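Local coordinates for protein peptide ABC transporter permease (Staphylococcus hominis, PDB 6EXS) that probably takes up peptides across the membrane as a POT-family transporter of the major facilitator superfamily, binding a thioalcohol-conjugated dipeptide, a malodour precursor, at residues Q304-R316 / V452-F464. Numbering follows the deposited sequence.
Sequences QGSNVLNIYGLER and VKLIKPLGQTNYF. With C3H (2-[[(2~{R})-2-azanyl-3-[(3~{S})-3-methyl-1-oxidanyl-hexan-3-yl]sulfanyl-propanoyl]amino]ethanoic acid), chain O.
Val308 and the rings of Tyr312 and Phe464 carry the apolar part of this contact, and one buried hydrogen bond closes it at the ligand end. Phe464 directs its edge at the face of Tyr312 in a T-shaped stack, centroids 5.0 Å apart and planes at 70°, with CE2 over the centre of the tyrosine ring. The opposite face of Tyr312 lies against CB of Arg316, while CG of Gln460 packs 3.4 Å from Tyr312 CD1. Gln460 bends at chi2 (68°), which turns its amide back so that OE1 lies over one face of Phe464, near the rim. Val308 forks: CG1, anti to the backbone N (chi1 174°), meets Phe464 CE1 at 3.9 Å, and CG2 touches Val452 CG1 at 3.8 Å and, tip to tip, Ile455 CD1. Tyr463 OH donates to Gln304 OE1 over 2.8 Å, approaching from above the carbonyl plane rather than along a lone pair. Gln304 OE1 is also hydrogen-bonded to Tyr379 OH, and Gln304 NE2 to Asn448 OD1, so both ends of the amide are fixed; CG1 of Ile455 covers one face of the Tyr463 ring.

Gln304 immediately precedes Gly305 and Ser306, which line the conjugated-peptide pocket. The contact thus joins the pocket-lining turn and short helix 309-316, which follow helix 279-302, to the first turn of helix 460-479 and to the connection, with its short helix 455-458, that leads there from helix 430-451. Helix 364-389 borders Val308, Tyr312 and Phe464, and helix 396-418 packs on Leu309.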
# COMPACT_ATOMS: atom_id res chain seq x y z
N GLN A 304 -1.63 8.43 -6.16
CA GLN A 304 -2.65 9.39 -6.59
C GLN A 304 -3.45 8.88 -7.79
O GLN A 304 -4.44 9.50 -8.15
CB GLN A 304 -2.05 10.77 -6.85
CG GLN A 304 -2.04 11.67 -5.63
CD GLN A 304 -1.26 12.93 -5.90
OE1 GLN A 304 -1.50 13.64 -6.88
NE2 GLN A 304 -0.31 13.25 -5.02
N GLY A 305 -3.05 7.75 -8.36
CA GLY A 305 -3.79 7.14 -9.45
C GLY A 305 -5.09 6.50 -8.98
O GLY A 305 -5.92 6.11 -9.80
N SER A 306 -5.25 6.34 -7.64
CA SER A 306 -6.44 5.74 -7.02
C SER A 306 -7.51 6.76 -6.64
O SER A 306 -8.64 6.36 -6.39
CB SER A 306 -6.05 4.93 -5.78
OG SER A 306 -5.37 5.72 -4.83
N ASN A 307 -7.17 8.07 -6.60
CA ASN A 307 -8.12 9.12 -6.19
C ASN A 307 -8.06 10.42 -7.02
O ASN A 307 -9.00 11.20 -6.95
CB ASN A 307 -7.94 9.43 -4.69
CG ASN A 307 -6.59 9.97 -4.29
OD1 ASN A 307 -5.57 9.76 -4.94
ND2 ASN A 307 -6.54 10.65 -3.16
N VAL A 308 -6.95 10.67 -7.75
CA VAL A 308 -6.76 11.92 -8.51
C VAL A 308 -6.81 11.69 -10.04
O VAL A 308 -7.62 12.33 -10.73
CB VAL A 308 -5.47 12.67 -8.05
CG1 VAL A 308 -5.18 13.89 -8.92
CG2 VAL A 308 -5.56 13.07 -6.58
N LEU A 309 -5.93 10.81 -10.57
CA LEU A 309 -5.82 10.55 -12.01
C LEU A 309 -7.07 9.90 -12.63
O LEU A 309 -7.43 10.24 -13.76
CB LEU A 309 -4.55 9.73 -12.32
CG LEU A 309 -4.00 9.78 -13.76
CD1 LEU A 309 -3.76 11.23 -14.23
CD2 LEU A 309 -2.73 8.94 -13.88
N ASN A 310 -7.75 9.01 -11.87
CA ASN A 310 -8.98 8.31 -12.29
C ASN A 310 -10.22 9.24 -12.40
O ASN A 310 -11.00 9.09 -13.36
CB ASN A 310 -9.26 7.11 -11.37
CG ASN A 310 -9.27 7.38 -9.88
OD1 ASN A 310 -8.76 8.39 -9.40
ND2 ASN A 310 -9.84 6.45 -9.12
N ILE A 311 -10.42 10.18 -11.43
CA ILE A 311 -11.52 11.16 -11.44
C ILE A 311 -11.29 12.14 -12.60
O ILE A 311 -12.24 12.52 -13.28
CB ILE A 311 -11.70 11.89 -10.08
CG1 ILE A 311 -11.98 10.92 -8.92
CG2 ILE A 311 -12.80 12.97 -10.18
CD1 ILE A 311 -12.10 11.61 -7.52
N TYR A 312 -10.01 12.52 -12.83
CA TYR A 312 -9.60 13.40 -13.94
C TYR A 312 -9.91 12.72 -15.28
O TYR A 312 -10.42 13.38 -16.17
CB TYR A 312 -8.11 13.76 -13.85
CG TYR A 312 -7.66 14.77 -14.88
CD1 TYR A 312 -8.06 16.11 -14.81
CD2 TYR A 312 -6.81 14.41 -15.92
CE1 TYR A 312 -7.61 17.05 -15.73
CE2 TYR A 312 -6.37 15.34 -16.86
CZ TYR A 312 -6.77 16.66 -16.76
OH TYR A 312 -6.34 17.58 -17.68
N GLY A 313 -9.64 11.43 -15.38
CA GLY A 313 -9.94 10.64 -16.57
C GLY A 313 -11.44 10.57 -16.81
O GLY A 313 -11.89 10.83 -17.93
N LEU A 314 -12.21 10.25 -15.75
CA LEU A 314 -13.68 10.16 -15.80
C LEU A 314 -14.34 11.49 -16.19
O LEU A 314 -15.30 11.50 -16.98
CB LEU A 314 -14.21 9.65 -14.43
CG LEU A 314 -15.73 9.47 -14.24
CD1 LEU A 314 -16.32 8.47 -15.23
CD2 LEU A 314 -16.03 8.99 -12.86
N GLU A 315 -13.82 12.60 -15.67
CA GLU A 315 -14.37 13.93 -15.90
C GLU A 315 -13.84 14.68 -17.12
O GLU A 315 -14.56 15.52 -17.66
CB GLU A 315 -14.19 14.80 -14.65
CG GLU A 315 -15.02 14.35 -13.47
CD GLU A 315 -14.79 15.13 -12.19
OE1 GLU A 315 -13.89 16.00 -12.17
OE2 GLU A 315 -15.49 14.85 -11.20
N ARG A 316 -12.59 14.43 -17.53
CA ARG A 316 -12.01 15.18 -18.65
C ARG A 316 -11.76 14.36 -19.93
O ARG A 316 -11.67 14.94 -21.01
CB ARG A 316 -10.73 15.92 -18.20
CG ARG A 316 -10.98 16.88 -17.03
CD ARG A 316 -11.41 18.28 -17.44
NE ARG A 316 -10.30 19.23 -17.41
CZ ARG A 316 -9.84 19.83 -16.31
NH1 ARG A 316 -10.39 19.58 -15.13
NH2 ARG A 316 -8.82 20.68 -16.39
N VAL A 452 -4.04 16.90 -1.75
CA VAL A 452 -5.23 16.85 -2.62
C VAL A 452 -6.06 18.13 -2.54
O VAL A 452 -6.80 18.42 -3.48
CB VAL A 452 -6.11 15.59 -2.44
CG1 VAL A 452 -5.41 14.35 -2.97
CG2 VAL A 452 -6.56 15.41 -0.99
N LYS A 453 -5.91 18.90 -1.43
CA LYS A 453 -6.58 20.18 -1.18
C LYS A 453 -5.99 21.31 -2.05
O LYS A 453 -6.57 22.39 -2.08
CB LYS A 453 -6.52 20.56 0.31
CG LYS A 453 -7.27 19.61 1.23
CD LYS A 453 -6.92 19.85 2.69
CE LYS A 453 -7.82 19.05 3.61
NZ LYS A 453 -7.46 19.26 5.04
N LEU A 454 -4.86 21.07 -2.75
CA LEU A 454 -4.22 22.06 -3.64
C LEU A 454 -4.83 22.11 -5.05
O LEU A 454 -4.60 23.09 -5.75
CB LEU A 454 -2.70 21.81 -3.74
CG LEU A 454 -1.84 22.35 -2.62
CD1 LEU A 454 -0.53 21.63 -2.57
CD2 LEU A 454 -1.61 23.85 -2.78
N ILE A 455 -5.58 21.06 -5.45
CA ILE A 455 -6.23 20.93 -6.77
C ILE A 455 -7.19 22.10 -7.07
O ILE A 455 -7.15 22.63 -8.18
CB ILE A 455 -6.91 19.53 -6.93
CG1 ILE A 455 -5.84 18.40 -6.89
CG2 ILE A 455 -7.76 19.45 -8.22
CD1 ILE A 455 -6.36 16.97 -6.51
N LYS A 456 -8.03 22.51 -6.09
CA LYS A 456 -8.96 23.63 -6.26
C LYS A 456 -8.21 24.99 -6.37
O LYS A 456 -8.40 25.64 -7.41
CB LYS A 456 -10.09 23.68 -5.20
CG LYS A 456 -9.89 22.77 -3.99
CD LYS A 456 -10.85 23.04 -2.84
CE LYS A 456 -10.42 22.31 -1.58
NZ LYS A 456 -9.20 22.91 -0.96
N PRO A 457 -7.34 25.42 -5.42
CA PRO A 457 -6.66 26.73 -5.60
C PRO A 457 -5.66 26.81 -6.75
O PRO A 457 -5.57 27.87 -7.37
CB PRO A 457 -5.99 26.97 -4.25
CG PRO A 457 -5.80 25.63 -3.67
CD PRO A 457 -6.98 24.83 -4.12
N LEU A 458 -4.90 25.72 -7.03
CA LEU A 458 -3.91 25.74 -8.11
C LEU A 458 -4.48 25.49 -9.50
O LEU A 458 -3.96 26.01 -10.49
CB LEU A 458 -2.75 24.75 -7.86
CG LEU A 458 -1.85 24.95 -6.64
CD1 LEU A 458 -0.87 23.80 -6.51
CD2 LEU A 458 -1.07 26.27 -6.70
N GLY A 459 -5.53 24.68 -9.57
CA GLY A 459 -6.12 24.24 -10.83
C GLY A 459 -5.54 22.87 -11.11
O GLY A 459 -4.33 22.67 -10.95
N GLN A 460 -6.40 21.89 -11.47
CA GLN A 460 -6.04 20.49 -11.71
C GLN A 460 -4.82 20.31 -12.63
O GLN A 460 -3.93 19.52 -12.29
CB GLN A 460 -7.26 19.69 -12.20
CG GLN A 460 -7.03 18.18 -12.36
CD GLN A 460 -6.82 17.40 -11.09
OE1 GLN A 460 -5.71 17.33 -10.55
NE2 GLN A 460 -7.86 16.70 -10.65
N THR A 461 -4.75 21.04 -13.76
CA THR A 461 -3.64 20.96 -14.72
C THR A 461 -2.34 21.53 -14.15
O THR A 461 -1.27 20.94 -14.37
CB THR A 461 -3.99 21.60 -16.06
OG1 THR A 461 -4.59 22.87 -15.82
CG2 THR A 461 -4.93 20.73 -16.88
N ASN A 462 -2.41 22.68 -13.45
CA ASN A 462 -1.25 23.32 -12.83
C ASN A 462 -0.73 22.45 -11.70
O ASN A 462 0.48 22.41 -11.49
CB ASN A 462 -1.58 24.71 -12.32
CG ASN A 462 -2.05 25.71 -13.35
OD1 ASN A 462 -2.08 25.46 -14.56
ND2 ASN A 462 -2.45 26.88 -12.87
N TYR A 463 -1.65 21.73 -11.00
CA TYR A 463 -1.33 20.78 -9.92
C TYR A 463 -0.44 19.62 -10.45
O TYR A 463 0.56 19.31 -9.82
CB TYR A 463 -2.63 20.28 -9.27
CG TYR A 463 -2.47 19.14 -8.29
CD1 TYR A 463 -2.56 17.81 -8.71
CD2 TYR A 463 -2.32 19.38 -6.92
CE1 TYR A 463 -2.45 16.75 -7.80
CE2 TYR A 463 -2.24 18.33 -6.00
CZ TYR A 463 -2.29 17.02 -6.45
OH TYR A 463 -2.21 15.97 -5.57
N PHE A 464 -0.80 19.01 -11.60
CA PHE A 464 -0.02 17.93 -12.22
C PHE A 464 1.37 18.42 -12.64
O PHE A 464 2.35 17.70 -12.43
CB PHE A 464 -0.75 17.33 -13.44
CG PHE A 464 -1.98 16.49 -13.16
CD1 PHE A 464 -1.92 15.39 -12.32
CD2 PHE A 464 -3.18 16.74 -13.83
CE1 PHE A 464 -3.05 14.60 -12.09
CE2 PHE A 464 -4.30 15.94 -13.61
CZ PHE A 464 -4.23 14.88 -12.73
O2 C3H O . -0.64 -3.83 -4.72
C11 C3H O . -0.17 -3.82 -5.80
O3 C3H O . 1.07 -4.05 -6.05
C10 C3H O . -0.92 -3.47 -7.06
N1 C3H O . -2.02 -2.56 -6.83
C9 C3H O . -1.84 -1.25 -6.81
O1 C3H O . -0.97 -0.70 -6.16
C8 C3H O . -2.74 -0.40 -7.65
N C3H O . -3.90 -1.19 -8.05
C7 C3H O . -3.24 0.81 -6.87
S C3H O . -2.44 2.40 -7.20
C3 C3H O . -2.82 3.01 -8.93
C4 C3H O . -4.29 3.31 -8.97
C5 C3H O . -2.33 1.92 -9.91
C6 C3H O . -2.72 2.08 -11.36
O C3H O . -3.51 1.03 -11.82
C2 C3H O . -2.04 4.28 -9.25
C1 C3H O . -1.04 4.17 -10.39
C C3H O . -0.33 5.48 -10.63